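Local structure of Non-sulfated chondroitin lyase E66 (Autographa californica nucleopolyhedrovirus, 3VSN) at residues Ser321-Lys326 / Thr417-Thr422; Ser192-Val197 / Tyr259-Tyr264; Gly503-Gly508 / Asn557-Ser562. The protein cleaves non-sulfated chondroitin as a lyase of the occlusion-derived virus envelope, and is essential for oral infection, possibly by digesting chondroitin sulfate in the host midgut's peritrophic matrix. One frame throughout, in Å; residues are numbered along the deposited sequence.

Contact 1: residues Ser321-Lys326 / Thr417-Thr422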
loop_
_atom_site.group_PDB
_atom_site.type_symbol
_atom_site.label_atom_id
_atom_site.label_comp_id
_atom_site.label_asym_id
_atom_site.label_seq_id
_atom_site.Cartn_x
_atom_site.Cartn_y
_atom_site.Cartn_z
ATOM N N SER A 321 -9.015 -5.071 9.071
ATOM C CA SER A 321 -9.977 -5.180 7.976
ATOM C C SER A 321 -10.628 -3.854 7.607
ATOM O O SER A 321 -10.936 -3.036 8.470
ATOM C CB SER A 321 -11.056 -6.220 8.292
ATOM O OG SER A 321 -11.888 -5.792 9.356
ATOM N N ALA A 322 -10.835 -3.660 6.311
ATOM C CA ALA A 322 -11.607 -2.535 5.813
ATOM C C ALA A 322 -12.833 -3.136 5.140
ATOM O O ALA A 322 -12.753 -3.627 4.012
ATOM C CB ALA A 322 -10.777 -1.722 4.834
ATOM N N ASP A 323 -13.956 -3.128 5.859
ATOM C CA ASP A 323 -15.136 -3.918 5.486
ATOM C C ASP A 323 -15.924 -3.369 4.294
ATOM O O ASP A 323 -16.662 -4.111 3.642
ATOM C CB ASP A 323 -16.075 -4.080 6.684
ATOM C CG ASP A 323 -15.448 -4.858 7.836
ATOM O OD1 ASP A 323 -14.402 -5.527 7.647
ATOM O OD2 ASP A 323 -16.017 -4.793 8.943
ATOM N N TYR A 324 -15.790 -2.073 4.032
ATOM C CA TYR A 324 -16.460 -1.437 2.897
ATOM C C TYR A 324 -15.571 -1.373 1.656
ATOM O O TYR A 324 -16.031 -1.624 0.539
ATOM C CB TYR A 324 -16.885 -0.016 3.262
ATOM C CG TYR A 324 -18.143 0.074 4.091
ATOM C CD1 TYR A 324 -19.400 -0.034 3.496
ATOM C CD2 TYR A 324 -18.078 0.300 5.466
ATOM C CE1 TYR A 324 -20.560 0.064 4.250
ATOM C CE2 TYR A 324 -19.230 0.400 6.230
ATOM C CZ TYR A 324 -20.467 0.282 5.618
ATOM O OH TYR A 324 -21.614 0.384 6.372
ATOM N N SER A 325 -14.305 -1.015 1.861
ATOM C CA SER A 325 -13.342 -0.849 0.769
ATOM C C SER A 325 -12.739 -2.185 0.345
ATOM O O SER A 325 -12.165 -2.295 -0.744
ATOM C CB SER A 325 -12.236 0.120 1.186
ATOM O OG SER A 325 -12.778 1.389 1.513
ATOM N N LYS A 326 -12.879 -3.185 1.221
ATOM C CA LYS A 326 -12.521 -4.595 0.960
ATOM C C LYS A 326 -11.015 -4.874 0.977
ATOM O O LYS A 326 -10.421 -5.209 -0.049
ATOM C CB LYS A 326 -13.174 -5.140 -0.332
ATOM C CG LYS A 326 -14.651 -4.787 -0.530
ATOM C CD LYS A 326 -15.522 -5.220 0.643
ATOM C CE LYS A 326 -16.986 -4.894 0.391
ATOM N NZ LYS A 326 -17.871 -5.339 1.505
ATOM N N THR A 417 -17.970 -8.834 -1.353
ATOM C CA THR A 417 -16.889 -9.326 -0.500
ATOM C C THR A 417 -17.255 -9.237 0.982
ATOM O O THR A 417 -17.769 -8.217 1.445
ATOM C CB THR A 417 -15.570 -8.555 -0.767
ATOM O OG1 THR A 417 -15.116 -8.826 -2.097
ATOM C CG2 THR A 417 -14.473 -8.967 0.208
ATOM N N ALA A 418 -16.985 -10.314 1.711
ATOM C CA ALA A 418 -17.162 -10.324 3.159
ATOM C C ALA A 418 -15.840 -10.612 3.853
ATOM O O ALA A 418 -15.005 -11.363 3.341
ATOM C CB ALA A 418 -18.213 -11.344 3.570
ATOM N N ILE A 419 -15.659 -10.003 5.021
ATOM C CA ILE A 419 -14.447 -10.185 5.818
ATOM C C ILE A 419 -14.832 -10.445 7.274
ATOM O O ILE A 419 -15.706 -9.772 7.818
ATOM C CB ILE A 419 -13.506 -8.958 5.731
ATOM C CG1 ILE A 419 -13.117 -8.668 4.275
ATOM C CG2 ILE A 419 -12.250 -9.181 6.568
ATOM C CD1 ILE A 419 -12.494 -7.298 4.048
ATOM N N ALA A 420 -14.196 -11.437 7.892
ATOM C CA ALA A 420 -14.367 -11.689 9.319
ATOM C C ALA A 420 -13.001 -11.922 9.933
ATOM O O ALA A 420 -12.180 -12.640 9.365
ATOM C CB ALA A 420 -15.270 -12.894 9.556
ATOM N N LYS A 421 -12.748 -11.308 11.085
ATOM C CA LYS A 421 -11.454 -11.470 11.741
ATOM C C LYS A 421 -11.568 -11.625 13.252
ATOM O O LYS A 421 -12.521 -11.146 13.877
ATOM C CB LYS A 421 -10.512 -10.306 11.393
ATOM C CG LYS A 421 -10.935 -8.965 11.985
ATOM C CD LYS A 421 -9.923 -7.874 11.682
ATOM C CE LYS A 421 -10.200 -6.616 12.494
ATOM N NZ LYS A 421 -11.466 -5.948 12.079
ATOM N N THR A 422 -10.579 -12.311 13.816
ATOM C CA THR A 422 -10.418 -12.446 15.261
ATOM C C THR A 422 -9.007 -11.978 15.640
ATOM O O THR A 422 -8.374 -11.253 14.868
ATOM C CB THR A 422 -10.648 -13.898 15.729
ATOM O OG1 THR A 422 -9.781 -14.778 14.998
ATOM C CG2 THR A 422 -12.105 -14.319 15.522
HETATM O O HOH W 1 -9.504 -3.494 11.465
HETATM O O HOH W 2 -19.644 -6.529 -0.666
#
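Lys326 runs along Thr417, the two side chains sliding past each other in opposite directions. From the root of the side chain, Lys326 CB faces the methyl CG2 of Thr417; CG moves on to Thr417 CB, and Lys326 CD closes on that same CB at 3.6 Å. CE then comes up to the Thr417 carbonyl, and NZ donates to Thr417 O at 2.9 Å, tilted 20° from the carbonyl plane. A bend at chi2 (-56°) turns the lysine back past its own loop, bringing NZ within 2.7 Å of Asp323 O, where it donates a second bond. Water 2 accepts from NZ at 3.0 Å and also from Thr417 N, and Glu608 supplies a salt bridge.

Further along, Ile419 fills the middle: its CG2 touches Ser321 CB at 3.6 Å, while CD1 comes up to Ala322 O and reaches toward the Lys326 backbone. At the far end Lys421 extends alongside Ser321, and a bend at chi4 (-68°) turns NZ to Ser321 OG, to which it donates at 2.8 Å. Asp323, whose OD1 lies against Ile419 CB, is bound mainly to Leu652 and Gln653.

The loop after strand 318-322 is closed by Lys326 N bonding Ala322 O at 2.8 Å, and here that edge strand of a four-stranded sheet meets edge strand 414-421 of the seven-stranded one. Two lysine bonds thus lie on either side of Ile419. The buried ammonium of Lys326 is surrounded by two carbonyls, a water and a carboxylate, which would probably favour its charged form and ties the turn to the strand.

Contact 2: residues Ser192-Val197 / Tyr259-Tyr264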
loop_
_atom_site.group_PDB
_atom_site.type_symbol
_atom_site.label_atom_id
_atom_site.label_comp_id
_atom_site.label_asym_id
_atom_site.label_seq_id
_atom_site.Cartn_x
_atom_site.Cartn_y
_atom_site.Cartn_z
ATOM N N SER A 192 0.675 21.822 -2.692
ATOM C CA SER A 192 0.459 22.793 -1.617
ATOM C C SER A 192 0.928 22.271 -0.258
ATOM O O SER A 192 1.425 23.037 0.565
ATOM C CB SER A 192 -1.006 23.251 -1.564
ATOM O OG SER A 192 -1.842 22.307 -0.914
ATOM N N MET A 193 0.788 20.966 -0.034
ATOM C CA MET A 193 1.257 20.359 1.214
ATOM C C MET A 193 2.774 20.479 1.379
ATOM O O MET A 193 3.261 20.718 2.483
ATOM C CB MET A 193 0.795 18.902 1.326
ATOM C CG MET A 193 -0.709 18.766 1.516
ATOM S SD MET A 193 -1.242 17.095 1.932
ATOM C CE MET A 193 -1.389 16.369 0.307
ATOM N N ARG A 194 3.504 20.326 0.276
ATOM C CA ARG A 194 4.954 20.523 0.255
ATOM C C ARG A 194 5.311 21.984 0.523
ATOM O O ARG A 194 6.127 22.276 1.396
ATOM C CB ARG A 194 5.548 20.087 -1.092
ATOM C CG ARG A 194 5.377 18.610 -1.432
ATOM C CD ARG A 194 6.238 17.696 -0.566
ATOM N NE ARG A 194 7.670 17.809 -0.860
ATOM C CZ ARG A 194 8.286 17.195 -1.868
ATOM N NH1 ARG A 194 7.603 16.420 -2.701
ATOM N NH2 ARG A 194 9.589 17.359 -2.048
ATOM N N MET A 195 4.671 22.888 -0.219
ATOM C CA MET A 195 4.955 24.330 -0.173
ATOM C C MET A 195 4.732 24.982 1.188
ATOM O O MET A 195 5.492 25.863 1.591
ATOM C CB MET A 195 4.104 25.061 -1.211
ATOM C CG MET A 195 4.439 24.720 -2.651
ATOM S SD MET A 195 3.051 25.052 -3.753
ATOM C CE MET A 195 3.019 26.843 -3.788
ATOM N N GLY A 196 3.685 24.560 1.889
ATOM C CA GLY A 196 3.317 25.180 3.160
ATOM C C GLY A 196 4.366 25.074 4.252
ATOM O O GLY A 196 4.440 25.940 5.123
ATOM N N VAL A 197 5.173 24.014 4.208
ATOM C CA VAL A 197 6.183 23.770 5.241
ATOM C C VAL A 197 7.326 24.807 5.215
ATOM O O VAL A 197 7.564 25.472 6.229
ATOM C CB VAL A 197 6.721 22.315 5.206
ATOM C CG1 VAL A 197 7.819 22.120 6.242
ATOM C CG2 VAL A 197 5.592 21.317 5.439
ATOM N N TYR A 259 3.211 12.390 3.010
ATOM C CA TYR A 259 3.131 11.972 4.416
ATOM C C TYR A 259 4.115 12.682 5.351
ATOM O O TYR A 259 3.741 13.051 6.467
ATOM C CB TYR A 259 3.274 10.453 4.574
ATOM C CG TYR A 259 2.882 9.957 5.950
ATOM C CD1 TYR A 259 3.811 9.918 6.994
ATOM C CD2 TYR A 259 1.581 9.527 6.213
ATOM C CE1 TYR A 259 3.454 9.472 8.258
ATOM C CE2 TYR A 259 1.215 9.076 7.473
ATOM C CZ TYR A 259 2.154 9.050 8.489
ATOM O OH TYR A 259 1.797 8.605 9.738
ATOM N N PHE A 260 5.359 12.865 4.909
ATOM C CA PHE A 260 6.387 13.456 5.770
ATOM C C PHE A 260 6.034 14.878 6.234
ATOM O O PHE A 260 6.501 15.318 7.282
ATOM C CB PHE A 260 7.772 13.416 5.106
ATOM C CG PHE A 260 8.032 14.558 4.164
ATOM C CD1 PHE A 260 7.528 14.535 2.870
ATOM C CD2 PHE A 260 8.786 15.656 4.572
ATOM C CE1 PHE A 260 7.765 15.591 1.999
ATOM C CE2 PHE A 260 9.023 16.716 3.706
ATOM C CZ PHE A 260 8.511 16.680 2.418
ATOM N N THR A 261 5.208 15.583 5.459
ATOM C CA THR A 261 4.800 16.946 5.817
ATOM C C THR A 261 3.860 16.989 7.025
ATOM O O THR A 261 3.779 18.011 7.708
ATOM C CB THR A 261 4.112 17.696 4.652
ATOM O OG1 THR A 261 2.814 17.135 4.407
ATOM C CG2 THR A 261 4.953 17.648 3.377
ATOM N N PHE A 262 3.154 15.886 7.286
ATOM C CA PHE A 262 2.103 15.884 8.306
ATOM C C PHE A 262 2.623 16.245 9.693
ATOM O O PHE A 262 1.981 17.010 10.413
ATOM C CB PHE A 262 1.340 14.549 8.351
ATOM C CG PHE A 262 0.651 14.184 7.057
ATOM C CD1 PHE A 262 0.316 15.151 6.111
ATOM C CD2 PHE A 262 0.306 12.859 6.804
ATOM C CE1 PHE A 262 -0.318 14.800 4.928
ATOM C CE2 PHE A 262 -0.334 12.505 5.626
ATOM C CZ PHE A 262 -0.646 13.474 4.687
ATOM N N ALA A 263 3.791 15.706 10.049
ATOM C CA ALA A 263 4.436 15.997 11.334
ATOM C C ALA A 263 4.728 17.491 11.519
ATOM O O ALA A 263 4.657 18.005 12.639
ATOM C CB ALA A 263 5.714 15.183 11.487
ATOM N N TYR A 264 5.056 18.174 10.423
ATOM C CA TYR A 264 5.324 19.616 10.449
ATOM C C TYR A 264 4.058 20.414 10.757
ATOM O O TYR A 264 4.064 21.272 11.643
ATOM C CB TYR A 264 5.944 20.084 9.128
ATOM C CG TYR A 264 7.318 19.513 8.870
ATOM C CD1 TYR A 264 8.463 20.196 9.274
ATOM C CD2 TYR A 264 7.474 18.281 8.233
ATOM C CE1 TYR A 264 9.727 19.673 9.043
ATOM C CE2 TYR A 264 8.733 17.748 8.000
ATOM C CZ TYR A 264 9.854 18.447 8.408
ATOM O OH TYR A 264 11.105 17.921 8.178
#
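Arg194 and Thr261 mark one close approach of the two backbones, CA to CA 6.6 Å, and Val197 and Tyr264 mark the next one turn on, CA to CA 6.7 Å. Over these residues 192-197, on helix 189-205, and 259-264, which runs into helix 262-269, keep nearly the same spacing, in the alpha/alpha toroid domain of the lyase.

Thr261 sits in the seam. Its methyl CG2 presses on Met193 O at 3.6 Å, while OG1 is turned between its own backbone N and carbonyl carbon (chi1 71°). Val197 straddles the next turn: CG2 meets Thr261 CB, and CG1 stands over one face of the Tyr264 ring, 4.0 Å from the ring centroid, as a CH-pi contact.

Met193 reaches the other way. With CG-SD extended (chi2 -170°), SD reaches the edge of the Phe262 ring, 3.9 Å from CE1, in a Met-aromatic contact. On the opposite flank Arg194 crosses Phe260 at about a right angle, with NE at the ring edge and 3.6 Å from Phe260 CZ; the guanidinium and ring planes are 72° apart.

Met193 also touches Tyr254, the proton donor of the active site. Outside the two segments, Thr261 OG1 bonds back to Ser258 O, the Tyr264 hydroxyl pairs with Ser45, and Glu146 and Glu51 hold the Arg194 guanidinium by salt bridges. Between the segments themselves the chemistry is nearly all apolar and aromatic: methyls, a sulfur and ring edges do the touching, polar groups find their partners to the side, and the buried arginine charge is probably balanced by the two glutamates.

Contact 3: residues Gly503-Gly508 / Asn557-Ser562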
loop_
_atom_site.group_PDB
_atom_site.type_symbol
_atom_site.label_atom_id
_atom_site.label_comp_id
_atom_site.label_asym_id
_atom_site.label_seq_id
_atom_site.Cartn_x
_atom_site.Cartn_y
_atom_site.Cartn_z
ATOM N N GLY A 503 5.319 -29.226 -0.459
ATOM C CA GLY A 503 6.426 -28.713 0.346
ATOM C C GLY A 503 7.493 -27.961 -0.432
ATOM O O GLY A 503 8.598 -27.749 0.074
ATOM N N THR A 504 7.175 -27.540 -1.655
ATOM C CA THR A 504 8.104 -26.718 -2.435
ATOM C C THR A 504 8.306 -25.373 -1.739
ATOM O O THR A 504 7.351 -24.781 -1.245
ATOM C CB THR A 504 7.615 -26.526 -3.885
ATOM O OG1 THR A 504 7.512 -27.809 -4.513
ATOM C CG2 THR A 504 8.589 -25.667 -4.690
ATOM N N THR A 505 9.557 -24.915 -1.698
ATOM C CA THR A 505 9.939 -23.721 -0.951
ATOM C C THR A 505 10.505 -22.637 -1.867
ATOM O O THR A 505 11.306 -22.920 -2.766
ATOM C CB THR A 505 10.990 -24.069 0.128
ATOM O OG1 THR A 505 10.496 -25.135 0.949
ATOM C CG2 THR A 505 11.301 -22.864 1.016
ATOM N N PHE A 506 10.073 -21.399 -1.645
ATOM C CA PHE A 506 10.763 -20.247 -2.214
ATOM C C PHE A 506 10.723 -19.050 -1.272
ATOM O O PHE A 506 9.656 -18.689 -0.758
ATOM C CB PHE A 506 10.206 -19.848 -3.592
ATOM C CG PHE A 506 10.946 -18.695 -4.216
ATOM C CD1 PHE A 506 12.255 -18.858 -4.659
ATOM C CD2 PHE A 506 10.354 -17.438 -4.324
ATOM C CE1 PHE A 506 12.958 -17.799 -5.212
ATOM C CE2 PHE A 506 11.055 -16.373 -4.879
ATOM C CZ PHE A 506 12.357 -16.557 -5.325
ATOM N N ASN A 507 11.890 -18.446 -1.050
ATOM C CA ASN A 507 11.995 -17.170 -0.333
ATOM C C ASN A 507 11.253 -17.177 1.013
ATOM O O ASN A 507 10.489 -16.254 1.325
ATOM C CB ASN A 507 11.499 -16.027 -1.244
ATOM C CG ASN A 507 11.973 -14.661 -0.793
ATOM O OD1 ASN A 507 12.933 -14.541 -0.033
ATOM N ND2 ASN A 507 11.302 -13.615 -1.270
ATOM N N GLY A 508 11.465 -18.237 1.790
ATOM C CA GLY A 508 10.887 -18.368 3.130
ATOM C C GLY A 508 9.406 -18.718 3.193
ATOM O O GLY A 508 8.778 -18.569 4.242
ATOM N N ASN A 557 2.784 -21.726 3.960
ATOM C CA ASN A 557 3.314 -21.625 5.321
ATOM C C ASN A 557 4.575 -20.809 5.318
ATOM O O ASN A 557 5.334 -20.856 4.348
ATOM C CB ASN A 557 3.740 -22.997 5.852
ATOM C CG ASN A 557 2.578 -23.872 6.212
ATOM O OD1 ASN A 557 1.674 -23.459 6.934
ATOM N ND2 ASN A 557 2.608 -25.103 5.733
ATOM N N VAL A 558 4.826 -20.109 6.419
ATOM C CA VAL A 558 6.147 -19.563 6.683
ATOM C C VAL A 558 7.088 -20.755 6.868
ATOM O O VAL A 558 6.777 -21.691 7.614
ATOM C CB VAL A 558 6.170 -18.679 7.949
ATOM C CG1 VAL A 558 7.585 -18.189 8.240
ATOM C CG2 VAL A 558 5.231 -17.492 7.790
ATOM N N GLU A 559 8.220 -20.723 6.171
ATOM C CA GLU A 559 9.216 -21.789 6.276
ATOM C C GLU A 559 9.603 -22.006 7.734
ATOM O O GLU A 559 9.883 -21.050 8.459
ATOM C CB GLU A 559 10.453 -21.468 5.431
ATOM C CG GLU A 559 11.442 -22.621 5.342
ATOM C CD GLU A 559 12.593 -22.363 4.391
ATOM O OE1 GLU A 559 12.773 -21.213 3.938
ATOM O OE2 GLU A 559 13.327 -23.326 4.101
ATOM N N GLY A 560 9.598 -23.269 8.153
ATOM C CA GLY A 560 9.875 -23.641 9.538
ATOM C C GLY A 560 8.651 -23.688 10.444
ATOM O O GLY A 560 8.776 -24.012 11.630
ATOM N N HIS A 561 7.474 -23.370 9.895
ATOM C CA HIS A 561 6.231 -23.289 10.681
ATOM C C HIS A 561 5.082 -24.071 10.104
ATOM O O HIS A 561 4.142 -23.483 9.547
ATOM C CB HIS A 561 5.798 -21.836 10.850
ATOM C CG HIS A 561 6.693 -21.032 11.750
ATOM N ND1 HIS A 561 7.734 -20.317 11.285
ATOM C CD2 HIS A 561 6.672 -20.847 13.127
ATOM C CE1 HIS A 561 8.349 -19.704 12.309
ATOM N NE2 HIS A 561 7.701 -20.032 13.438
ATOM N N SER A 562 5.118 -25.393 10.260
ATOM C CA SER A 562 4.096 -26.274 9.690
ATOM C C SER A 562 2.831 -26.368 10.551
ATOM O O SER A 562 2.850 -26.076 11.749
ATOM C CB SER A 562 4.677 -27.670 9.451
ATOM O OG SER A 562 5.003 -28.294 10.683
HETATM O O HOH W 3 11.833 -25.720 3.322
HETATM O O HOH W 4 13.581 -20.200 1.512
#
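Thr505 lays its methyl over the flat of the Glu559 carboxylate, with CG2 3.6 Å from CD and almost as near to both oxygens. This is one edge of the seven-stranded antiparallel sheet of the beta-sandwich region: strand 509-513 runs between strand 504-506 and strand 550-558, and Glu559 lies in the type II turn, Val558 to His561, that follows the latter. The turn closes with His561 N on Val558 O at 2.9 Å; Gly560, with positive phi, takes the position where a side chain would be jammed against the preceding carbonyl.

Glu559 sends CG anti to its backbone N (chi1 -172°) and continues extended, which carries the carboxylate back across Thr505 and Gly508. Two waters then clasp it. Water 3 donates to Glu559 OE2 at 2.9 Å and to Thr505 OG1 at 2.8 Å; water 4 donates to OE1 and accepts from Gly508 N.

Asn370 also donates to Gly508 O, giving that carbonyl two partners. The direct bond between the segments runs from Glu559 N to Gly508 O, 2.9 Å long and nearly straight at 175°, with the donor standing 55° out of the carbonyl plane.

In the fold
Contact 2 belongs to the helical toroid and lies beside the active site: the side chains of Met193 and the proton donor Tyr254 come within about 3 Å, and Asn191, a proton acceptor, precedes Ser192 on the same helix. Contacts 1 and 3 lie away from the catalytic residues, in the beta-rich part, and reach one sheet at its two outermost strands, 414-421 and 504-506. Their centres are 27 Å apart. Contact 2 stands 32 Å from contact 1 and 42 Å from contact 3, centre to centre; contacts 2 and 3 lie on opposite sides of the chain's centre. A glycerol, probably from crystallisation, lies about 3 Å from the Lys421 side chain in contact 1.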